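Local coordinates for phosphatidylinositol-specific phospholipase C1 (Streptomyces antibioticus, PDB 3H4X), which belongs to the phosphatidylinositol-specific phospholipase C family and is built as a single-chain barrel of mostly parallel strands wrapped by helices, at residues A173-G178 with R279-I284; D242-Y247 with T273-T278; N38-E43 with V74-P79. All blocks are in the same frame, centred on the assembly; numbering follows the deposited sequence.

From the N terminus, interaction 3 closes first: it brings the loop leaving strand 31-36 against the end of strand 73-74 and the loop after it, bridging 30 residues that include helix 48-52 and strand 58-64. Interaction 1 opens later, at helix 170-177, and closes at the entry to strand 282-286. Interaction 2 is nested within that loop, setting the 3-10 segment in the loop between strands 232-236 and 258-262 against helix 274-278. Interactions 1 and 2 touch, with a probable hydrogen bond from Y281 N to Y276 O at 2.9 Å, and tie together connections at one end of the barrel. Interaction 3 lies across the chain's centre, about 31 Å from each, centre to centre.

Interaction 1 of 3, residues A173-G178 with R279-I284; sequences AVRAGG and RHYLLI
R175 and R279 run side by side in the same direction and lay their guanidinium groups on each other, centres 3.8 Å apart and planes at 29°. R175 reaches this position through a bend at chi3 (61°), while the R279 chain is extended from CG to NE. Water 1 accepts from both groups, at 3.0 Å from R175 NH1 and more weakly from R279 NH1. Nearer the backbones, V174 CG1 meets the edge of the Y281 ring, 3.6 Å from CE1, and R175 CD rests 3.6 Å from Y281 OH. On the other flank H280 turns an edge to the end of the helix: its CD2 is 3.3 Å from V174 O, the carbonyl that already accepts from G178 N. Water 2 links H280 NE2 to R175 O.

One step further out, R279 is steadied by Y281. Its NH1 donates to Y281 OH at 3.1 Å, with the oxygen in the guanidinium plane and an N-H...O angle of 154°, and its CB sits over the centre of the tyrosine ring. That hydroxyl is also hydrogen-bonded to D171 and to R244. The nearby acid of D171 probably eases the cost of gathering the arginines here.

H280 O accepts from W179 NE1, just past the helix. G178 takes positive phi as helix 170-177 stops, and H280 does the same in a Schellman motif behind helix 274-278. Two helix ends thus meet beside the start of strand 282-286, a helix-to-strand connection of the parallel alpha/beta barrel.

Interaction 2 of 3, residues D242-Y247 with T273-T278; sequences DPRERY and TSWYDT. With EOH (ethanol), chain N.
D242 and P243 press against W275 and Y276, where the Asx turn that starts the 3-10 segment 243-246 meets helix 274-278, among the connections at the end of the barrel where strands 258-262 and 282-286 begin. The tight side is mostly van der Waals packing. The far corner of the indole meets the D242 carboxylate, with W275 CH2 3.5 Å from D242 CG and the planes 55° apart. Beside it, P243 CD lies 3.8 Å from W275 CZ3, and the ring carbon P243 CG comes within 3.2 Å of the hydroxyl oxygen Y276 OH, at the edge of the tyrosine ring and near its plane. The two aromatic residues are themselves packed together, W275 CE3 over the centre of the Y276 ring. V235 and F259, from neighbouring barrel strands, back the proline.

With CG anti to the backbone N (chi1 -176°), D242 can also take hold of R244. The arginine grips it side-on: R244 NE donates to D242 OD1 at 2.9 Å from the syn side, and NH2 reaches OD2 from above the carboxylate plane. R244 N meets OD1 as well, on the anti side, making the turn. Two donors therefore hold OD1, and this should fix the tilt of the carboxylate beside the tryptophan. R244 NH1 continues to D171 and to F256 O.

The looser side of D242, which is partly exposed, carries small molecules probably from the crystallisation liquor: an acetyl group in a pocket shared with G241 and E245, and a glycerol that donates to D242 O. Toward the C-terminal end of helix 274-278, away from the contact, the hydroxyl of an ethanol, probably of the same origin, donates a hydrogen bond to D277 O, 2.9 Å from the ethanol O.

Interaction 3 of 3, residues N38-E43 with V74-P79; sequences NAYEKE and VSHSNP
N38 opens the contact by turning its side chain toward H76, the amide and imidazole planes 79° apart and the two side chains crossing at about a right angle. It is also the first residue of a type I beta turn, closed by a long backbone bond from E41 N to N38 O.

Y40 follows and provides most of this segment's packing. Its chi1 of 60° sets the ring between its own backbone N and carbonyl carbon, pointing at the other segment. V74 CG1 lies obliquely against it, 3.7 Å from Y40 CD1. At the far end the hydroxyl fits closely onto H76: Y40 OH is 3.0 Å from H76 CA and 3.1 Å from its CB; H76 N is near too, but at an angle too poor for a bond. This buried hydroxyl hydrogen-bonds to D62, on strand 58-64.

E41 lays its CG over the rim of one face of the Y40 ring and carries its extended chain on to H76, where E41 OE2 stands 3.5 Å from H76 CB. The other oxygen, OE1, forms a salt bridge with K44. K42 turns elsewhere, its NZ paired with D101.

Across from these residues, S75 OG donates to S77 O and S75 O accepts from W64. The contact belongs to the loops beyond the C-terminal end of barrel strand 31-36, next to the acetyl-holding pocket of K42, N83 and D101; here the chain runs toward helix 48-52, beside strand 73-74, the short antiparallel neighbour of strand 58-64.

Interaction 1 of 3, residues A173-G178 with R279-I284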
loop_
_atom_site.group_PDB
_atom_site.type_symbol
_atom_site.label_atom_id
_atom_site.label_comp_id
_atom_site.label_asym_id
_atom_site.label_seq_id
_atom_site.Cartn_x
_atom_site.Cartn_y
_atom_site.Cartn_z
ATOM N N ALA A 173 -12.557 -10.944 -10.896
ATOM C CA ALA A 173 -13.074 -11.201 -9.564
ATOM C C ALA A 173 -13.617 -9.936 -8.907
ATOM O O ALA A 173 -14.714 -9.935 -8.347
ATOM C CB ALA A 173 -11.994 -11.821 -8.696
ATOM N N VAL A 174 -12.849 -8.856 -8.967
ATOM C CA VAL A 174 -13.217 -7.663 -8.223
ATOM C C VAL A 174 -14.448 -6.976 -8.826
ATOM O O VAL A 174 -15.327 -6.505 -8.102
ATOM C CB VAL A 174 -12.013 -6.701 -8.071
ATOM C CG1 VAL A 174 -11.851 -5.814 -9.297
ATOM C CG2 VAL A 174 -12.143 -5.877 -6.789
ATOM N N ARG A 175 -14.519 -6.932 -10.152
ATOM C CA ARG A 175 -15.669 -6.325 -10.811
ATOM C C ARG A 175 -16.955 -7.083 -10.521
ATOM O O ARG A 175 -18.004 -6.480 -10.301
ATOM C CB ARG A 175 -15.450 -6.233 -12.322
ATOM C CG ARG A 175 -14.451 -5.169 -12.726
ATOM C CD ARG A 175 -14.349 -5.046 -14.236
ATOM N NE ARG A 175 -15.626 -4.665 -14.833
ATOM C CZ ARG A 175 -15.850 -4.589 -16.141
ATOM N NH1 ARG A 175 -14.879 -4.867 -17.000
ATOM N NH2 ARG A 175 -17.048 -4.235 -16.590
ATOM N N ALA A 176 -16.863 -8.409 -10.519
ATOM C CA ALA A 176 -18.039 -9.259 -10.369
ATOM C C ALA A 176 -18.544 -9.329 -8.932
ATOM O O ALA A 176 -19.753 -9.295 -8.689
ATOM C CB ALA A 176 -17.740 -10.654 -10.883
ATOM N N GLY A 177 -17.620 -9.439 -7.983
ATOM C CA GLY A 177 -17.979 -9.744 -6.606
ATOM C C GLY A 177 -17.462 -8.787 -5.554
ATOM O O GLY A 177 -17.855 -8.884 -4.401
ATOM N N GLY A 178 -16.581 -7.870 -5.943
ATOM C CA GLY A 178 -16.027 -6.897 -5.007
ATOM C C GLY A 178 -15.119 -7.485 -3.939
ATOM O O GLY A 178 -14.648 -8.617 -4.053
ATOM N N ARG A 279 -16.382 -0.114 -10.357
ATOM C CA ARG A 279 -15.695 -1.376 -10.618
ATOM C C ARG A 279 -15.070 -2.003 -9.373
ATOM O O ARG A 279 -14.478 -3.082 -9.449
ATOM C CB ARG A 279 -14.646 -1.174 -11.712
ATOM C CG ARG A 279 -15.258 -1.004 -13.097
ATOM C CD ARG A 279 -14.313 -0.336 -14.083
ATOM N NE ARG A 279 -14.856 -0.366 -15.440
ATOM C CZ ARG A 279 -14.388 -1.136 -16.419
ATOM N NH1 ARG A 279 -13.352 -1.937 -16.205
ATOM N NH2 ARG A 279 -14.949 -1.097 -17.621
ATOM N N HIS A 280 -15.214 -1.325 -8.238
ATOM C CA HIS A 280 -14.693 -1.800 -6.952
ATOM C C HIS A 280 -13.167 -1.804 -6.878
ATOM O O HIS A 280 -12.575 -2.541 -6.085
ATOM C CB HIS A 280 -15.257 -3.179 -6.603
ATOM C CG HIS A 280 -16.739 -3.279 -6.779
ATOM N ND1 HIS A 280 -17.618 -2.384 -6.206
ATOM C CD2 HIS A 280 -17.496 -4.154 -7.481
ATOM C CE1 HIS A 280 -18.853 -2.711 -6.540
ATOM N NE2 HIS A 280 -18.807 -3.780 -7.316
ATOM N N TYR A 281 -12.528 -0.975 -7.697
ATOM C CA TYR A 281 -11.079 -0.827 -7.630
ATOM C C TYR A 281 -10.705 0.039 -6.438
ATOM O O TYR A 281 -11.452 0.937 -6.054
ATOM C CB TYR A 281 -10.539 -0.169 -8.897
ATOM C CG TYR A 281 -10.843 -0.894 -10.189
ATOM C CD1 TYR A 281 -10.965 -2.277 -10.234
ATOM C CD2 TYR A 281 -10.968 -0.187 -11.376
ATOM C CE1 TYR A 281 -11.229 -2.935 -11.431
ATOM C CE2 TYR A 281 -11.227 -0.825 -12.569
ATOM C CZ TYR A 281 -11.355 -2.194 -12.595
ATOM O OH TYR A 281 -11.623 -2.796 -13.803
ATOM N N LEU A 282 -9.534 -0.215 -5.863
ATOM C CA LEU A 282 -9.037 0.636 -4.790
ATOM C C LEU A 282 -8.351 1.855 -5.379
ATOM O O LEU A 282 -7.528 1.733 -6.284
ATOM C CB LEU A 282 -8.079 -0.123 -3.876
ATOM C CG LEU A 282 -8.662 -1.373 -3.215
ATOM C CD1 LEU A 282 -7.647 -1.994 -2.269
ATOM C CD2 LEU A 282 -9.965 -1.071 -2.483
ATOM N N LEU A 283 -8.698 3.027 -4.862
ATOM C CA LEU A 283 -8.161 4.287 -5.357
ATOM C C LEU A 283 -7.461 5.023 -4.220
ATOM O O LEU A 283 -8.102 5.513 -3.290
ATOM C CB LEU A 283 -9.288 5.145 -5.940
ATOM C CG LEU A 283 -8.898 6.470 -6.600
ATOM C CD1 LEU A 283 -7.870 6.260 -7.698
ATOM C CD2 LEU A 283 -10.124 7.177 -7.145
ATOM N N ILE A 284 -6.134 5.075 -4.278
ATOM C CA ILE A 284 -5.341 5.782 -3.275
ATOM C C ILE A 284 -5.047 7.186 -3.783
ATOM O O ILE A 284 -4.457 7.348 -4.857
ATOM C CB ILE A 284 -3.993 5.068 -2.980
ATOM C CG1 ILE A 284 -4.196 3.728 -2.269
ATOM C CG2 ILE A 284 -3.106 5.948 -2.110
ATOM C CD1 ILE A 284 -4.854 2.661 -3.096
HETATM O O HOH W 1 -11.909 -4.342 -16.756
HETATM O O HOH W 2 -20.071 -6.040 -8.302
#

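Interaction 2 of 3, residues D242-Y247 with T273-T278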
loop_
_atom_site.group_PDB
_atom_site.type_symbol
_atom_site.label_atom_id
_atom_site.label_comp_id
_atom_site.label_asym_id
_atom_site.label_seq_id
_atom_site.Cartn_x
_atom_site.Cartn_y
_atom_site.Cartn_z
ATOM N N ASP A 242 -9.141 4.455 -18.553
ATOM C CA ASP A 242 -8.603 3.287 -17.873
ATOM C C ASP A 242 -7.086 3.416 -17.897
ATOM O O ASP A 242 -6.473 3.289 -18.955
ATOM C CB ASP A 242 -9.044 2.009 -18.588
ATOM C CG ASP A 242 -8.590 0.752 -17.879
ATOM O OD1 ASP A 242 -7.613 0.815 -17.101
ATOM O OD2 ASP A 242 -9.210 -0.306 -18.103
ATOM N N PRO A 243 -6.469 3.693 -16.737
ATOM C CA PRO A 243 -5.029 3.940 -16.733
ATOM C C PRO A 243 -4.217 2.747 -17.216
ATOM O O PRO A 243 -3.061 2.905 -17.602
ATOM C CB PRO A 243 -4.730 4.227 -15.259
ATOM C CG PRO A 243 -6.025 4.710 -14.695
ATOM C CD PRO A 243 -7.070 3.907 -15.407
ATOM N N ARG A 244 -4.811 1.560 -17.185
ATOM C CA ARG A 244 -4.090 0.354 -17.567
ATOM C C ARG A 244 -3.826 0.285 -19.068
ATOM O O ARG A 244 -3.038 -0.540 -19.527
ATOM C CB ARG A 244 -4.837 -0.884 -17.073
ATOM C CG ARG A 244 -4.908 -0.939 -15.548
ATOM C CD ARG A 244 -5.958 -1.902 -15.020
ATOM N NE ARG A 244 -7.291 -1.603 -15.528
ATOM C CZ ARG A 244 -8.389 -2.247 -15.155
ATOM N NH1 ARG A 244 -8.318 -3.209 -14.241
ATOM N NH2 ARG A 244 -9.556 -1.934 -15.701
ATOM N N GLU A 245 -4.472 1.163 -19.831
ATOM C CA GLU A 245 -4.219 1.236 -21.265
ATOM C C GLU A 245 -2.786 1.696 -21.551
ATOM O O GLU A 245 -2.324 1.591 -22.684
ATOM C CB GLU A 245 -5.239 2.144 -21.952
ATOM C CG GLU A 245 -6.687 1.675 -21.829
ATOM C CD GLU A 245 -7.015 0.452 -22.675
ATOM O OE1 GLU A 245 -6.142 -0.027 -23.431
ATOM O OE2 GLU A 245 -8.164 -0.035 -22.583
ATOM N N ARG A 246 -2.080 2.183 -20.529
ATOM C CA ARG A 246 -0.674 2.558 -20.677
ATOM C C ARG A 246 0.219 1.343 -20.896
ATOM O O ARG A 246 1.330 1.485 -21.391
ATOM C CB ARG A 246 -0.177 3.318 -19.444
ATOM C CG ARG A 246 0.091 2.429 -18.233
ATOM C CD ARG A 246 0.638 3.216 -17.053
ATOM N NE ARG A 246 -0.284 4.261 -16.624
ATOM C CZ ARG A 246 -0.100 5.020 -15.549
ATOM N NH1 ARG A 246 0.981 4.852 -14.799
ATOM N NH2 ARG A 246 -0.993 5.946 -15.233
ATOM N N TYR A 247 -0.249 0.161 -20.507
ATOM C CA TYR A 247 0.528 -1.063 -20.684
ATOM C C TYR A 247 0.206 -1.670 -22.039
ATOM O O TYR A 247 -0.949 -1.983 -22.323
ATOM C CB TYR A 247 0.237 -2.060 -19.557
ATOM C CG TYR A 247 0.438 -1.463 -18.184
ATOM C CD1 TYR A 247 1.703 -1.085 -17.751
ATOM C CD2 TYR A 247 -0.636 -1.250 -17.332
ATOM C CE1 TYR A 247 1.893 -0.519 -16.501
ATOM C CE2 TYR A 247 -0.455 -0.688 -16.080
ATOM C CZ TYR A 247 0.807 -0.322 -15.671
ATOM O OH TYR A 247 0.979 0.236 -14.423
ATOM N N THR A 273 -13.636 9.872 -11.513
ATOM C CA THR A 273 -13.246 8.954 -10.447
ATOM C C THR A 273 -14.342 7.950 -10.088
ATOM O O THR A 273 -14.066 6.956 -9.425
ATOM C CB THR A 273 -12.777 9.699 -9.187
ATOM O OG1 THR A 273 -13.787 10.628 -8.783
ATOM C CG2 THR A 273 -11.478 10.449 -9.457
ATOM N N SER A 274 -15.576 8.185 -10.533
ATOM C CA SER A 274 -16.653 7.233 -10.259
ATOM C C SER A 274 -16.368 5.877 -10.907
ATOM O O SER A 274 -16.833 4.843 -10.435
ATOM C CB SER A 274 -18.009 7.775 -10.720
ATOM O OG SER A 274 -18.137 7.724 -12.128
ATOM N N TRP A 275 -15.599 5.895 -11.988
ATOM C CA TRP A 275 -15.225 4.683 -12.708
ATOM C C TRP A 275 -14.615 3.649 -11.767
ATOM O O TRP A 275 -14.925 2.461 -11.847
ATOM C CB TRP A 275 -14.233 5.058 -13.809
ATOM C CG TRP A 275 -13.756 3.944 -14.687
ATOM C CD1 TRP A 275 -14.405 3.414 -15.764
ATOM C CD2 TRP A 275 -12.500 3.258 -14.595
ATOM N NE1 TRP A 275 -13.638 2.430 -16.337
ATOM C CE2 TRP A 275 -12.465 2.314 -15.639
ATOM C CE3 TRP A 275 -11.406 3.346 -13.727
ATOM C CZ2 TRP A 275 -11.382 1.464 -15.838
ATOM C CZ3 TRP A 275 -10.334 2.502 -13.928
ATOM C CH2 TRP A 275 -10.328 1.574 -14.976
ATOM N N TYR A 276 -13.751 4.111 -10.866
ATOM C CA TYR A 276 -13.067 3.222 -9.923
ATOM C C TYR A 276 -14.039 2.607 -8.931
ATOM O O TYR A 276 -13.943 1.429 -8.592
ATOM C CB TYR A 276 -11.969 3.977 -9.159
ATOM C CG TYR A 276 -10.930 4.560 -10.072
ATOM C CD1 TYR A 276 -9.795 3.837 -10.418
ATOM C CD2 TYR A 276 -11.098 5.820 -10.622
ATOM C CE1 TYR A 276 -8.852 4.360 -11.275
ATOM C CE2 TYR A 276 -10.160 6.351 -11.478
ATOM C CZ TYR A 276 -9.040 5.616 -11.801
ATOM O OH TYR A 276 -8.101 6.131 -12.660
ATOM N N ASP A 277 -14.965 3.426 -8.452
ATOM C CA ASP A 277 -15.930 2.997 -7.447
ATOM C C ASP A 277 -16.892 1.966 -8.039
ATOM O O ASP A 277 -17.186 0.939 -7.424
ATOM C CB ASP A 277 -16.693 4.220 -6.940
ATOM C CG ASP A 277 -17.275 4.026 -5.555
ATOM O OD1 ASP A 277 -17.329 2.875 -5.071
ATOM O OD2 ASP A 277 -17.685 5.045 -4.957
ATOM N N THR A 278 -17.361 2.234 -9.252
ATOM C CA THR A 278 -18.284 1.332 -9.933
ATOM C C THR A 278 -17.683 -0.065 -10.093
ATOM O O THR A 278 -18.380 -1.074 -9.964
ATOM C CB THR A 278 -18.679 1.899 -11.312
ATOM O OG1 THR A 278 -19.354 3.152 -11.139
ATOM C CG2 THR A 278 -19.585 0.930 -12.051
HETATM C C1 EOH N . -20.118 1.825 -6.036
HETATM C C2 EOH N . -20.728 2.899 -6.929
HETATM O O EOH N . -19.951 0.602 -6.717
#

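Interaction 3 of 3, residues N38-E43 with V74-P79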
loop_
_atom_site.group_PDB
_atom_site.type_symbol
_atom_site.label_atom_id
_atom_site.label_comp_id
_atom_site.label_asym_id
_atom_site.label_seq_id
_atom_site.Cartn_x
_atom_site.Cartn_y
_atom_site.Cartn_z
ATOM N N ASN A 38 5.261 7.659 4.447
ATOM C CA ASN A 38 6.546 7.488 5.134
ATOM C C ASN A 38 6.404 7.197 6.629
ATOM O O ASN A 38 6.998 7.879 7.469
ATOM C CB ASN A 38 7.432 8.719 4.926
ATOM C CG ASN A 38 8.124 8.720 3.583
ATOM O OD1 ASN A 38 7.768 7.963 2.682
ATOM N ND2 ASN A 38 9.130 9.574 3.446
ATOM N N ALA A 39 5.630 6.162 6.946
ATOM C CA ALA A 39 5.274 5.828 8.324
ATOM C C ALA A 39 6.427 5.202 9.109
ATOM O O ALA A 39 6.334 5.023 10.325
ATOM C CB ALA A 39 4.068 4.903 8.331
ATOM N N TYR A 40 7.507 4.879 8.407
ATOM C CA TYR A 40 8.685 4.256 9.006
ATOM C C TYR A 40 9.663 5.310 9.524
ATOM O O TYR A 40 10.714 4.973 10.064
ATOM C CB TYR A 40 9.398 3.397 7.955
ATOM C CG TYR A 40 9.845 4.232 6.782
ATOM C CD1 TYR A 40 11.084 4.850 6.784
ATOM C CD2 TYR A 40 9.002 4.458 5.705
ATOM C CE1 TYR A 40 11.489 5.646 5.731
ATOM C CE2 TYR A 40 9.391 5.252 4.643
ATOM C CZ TYR A 40 10.643 5.846 4.663
ATOM O OH TYR A 40 11.073 6.652 3.632
ATOM N N GLU A 41 9.328 6.583 9.351
ATOM C CA GLU A 41 10.230 7.651 9.778
ATOM C C GLU A 41 10.110 7.932 11.271
ATOM O O GLU A 41 9.019 8.160 11.790
ATOM C CB GLU A 41 9.995 8.922 8.961
ATOM C CG GLU A 41 10.406 8.766 7.506
ATOM C CD GLU A 41 10.468 10.079 6.763
ATOM O OE1 GLU A 41 9.539 10.899 6.920
ATOM O OE2 GLU A 41 11.448 10.284 6.017
ATOM N N LYS A 42 11.252 7.923 11.951
ATOM C CA LYS A 42 11.291 8.098 13.397
ATOM C C LYS A 42 10.688 9.435 13.838
ATOM O O LYS A 42 10.149 9.546 14.938
ATOM C CB LYS A 42 12.728 7.937 13.905
ATOM C CG LYS A 42 13.255 6.508 13.784
ATOM C CD LYS A 42 14.759 6.411 14.023
ATOM C CE LYS A 42 15.555 6.807 12.788
ATOM N NZ LYS A 42 17.015 6.572 12.972
ATOM N N GLU A 43 10.764 10.439 12.970
ATOM C CA GLU A 43 10.203 11.758 13.264
ATOM C C GLU A 43 8.679 11.727 13.375
ATOM O O GLU A 43 8.086 12.533 14.097
ATOM C CB GLU A 43 10.632 12.765 12.195
ATOM C CG GLU A 43 10.134 14.181 12.418
ATOM C CD GLU A 43 10.483 15.104 11.267
ATOM O OE1 GLU A 43 10.790 14.595 10.167
ATOM O OE2 GLU A 43 10.451 16.339 11.458
ATOM N N VAL A 74 15.110 -0.257 4.317
ATOM C CA VAL A 74 14.041 0.689 4.578
ATOM C C VAL A 74 14.696 2.043 4.810
ATOM O O VAL A 74 15.475 2.206 5.752
ATOM C CB VAL A 74 13.230 0.301 5.824
ATOM C CG1 VAL A 74 12.145 1.332 6.092
ATOM C CG2 VAL A 74 12.635 -1.093 5.652
ATOM N N SER A 75 14.408 3.005 3.939
ATOM C CA SER A 75 15.059 4.307 4.007
ATOM C C SER A 75 14.372 5.281 3.067
ATOM O O SER A 75 13.970 4.909 1.963
ATOM C CB SER A 75 16.536 4.178 3.609
ATOM O OG SER A 75 17.261 5.381 3.834
ATOM N N HIS A 76 14.246 6.532 3.494
ATOM C CA HIS A 76 13.709 7.565 2.623
ATOM C C HIS A 76 14.709 7.927 1.529
ATOM O O HIS A 76 14.373 7.974 0.346
ATOM C CB HIS A 76 13.352 8.815 3.422
ATOM C CG HIS A 76 12.826 9.931 2.576
ATOM N ND1 HIS A 76 11.481 10.105 2.331
ATOM C CD2 HIS A 76 13.463 10.913 1.897
ATOM C CE1 HIS A 76 11.312 11.157 1.548
ATOM N NE2 HIS A 76 12.498 11.663 1.269
ATOM N N SER A 77 15.945 8.189 1.940
ATOM C CA SER A 77 16.996 8.601 1.026
ATOM C C SER A 77 17.906 7.426 0.706
ATOM O O SER A 77 17.766 6.339 1.285
ATOM C CB SER A 77 17.783 9.762 1.634
ATOM O OG SER A 77 16.940 10.890 1.797
ATOM N N ASN A 78 18.825 7.637 -0.229
ATOM C CA ASN A 78 19.755 6.595 -0.619
ATOM C C ASN A 78 20.298 5.898 0.621
ATOM O O ASN A 78 20.899 6.541 1.480
ATOM C CB ASN A 78 20.901 7.188 -1.430
ATOM C CG ASN A 78 21.769 6.125 -2.046
ATOM O OD1 ASN A 78 21.276 5.081 -2.470
ATOM N ND2 ASN A 78 23.070 6.374 -2.090
ATOM N N PRO A 79 20.083 4.581 0.734
ATOM C CA PRO A 79 20.366 3.968 2.030
ATOM C C PRO A 79 21.842 3.830 2.386
ATOM O O PRO A 79 22.682 3.522 1.541
ATOM C CB PRO A 79 19.706 2.587 1.928
ATOM C CG PRO A 79 19.568 2.325 0.477
ATOM C CD PRO A 79 19.398 3.660 -0.188
#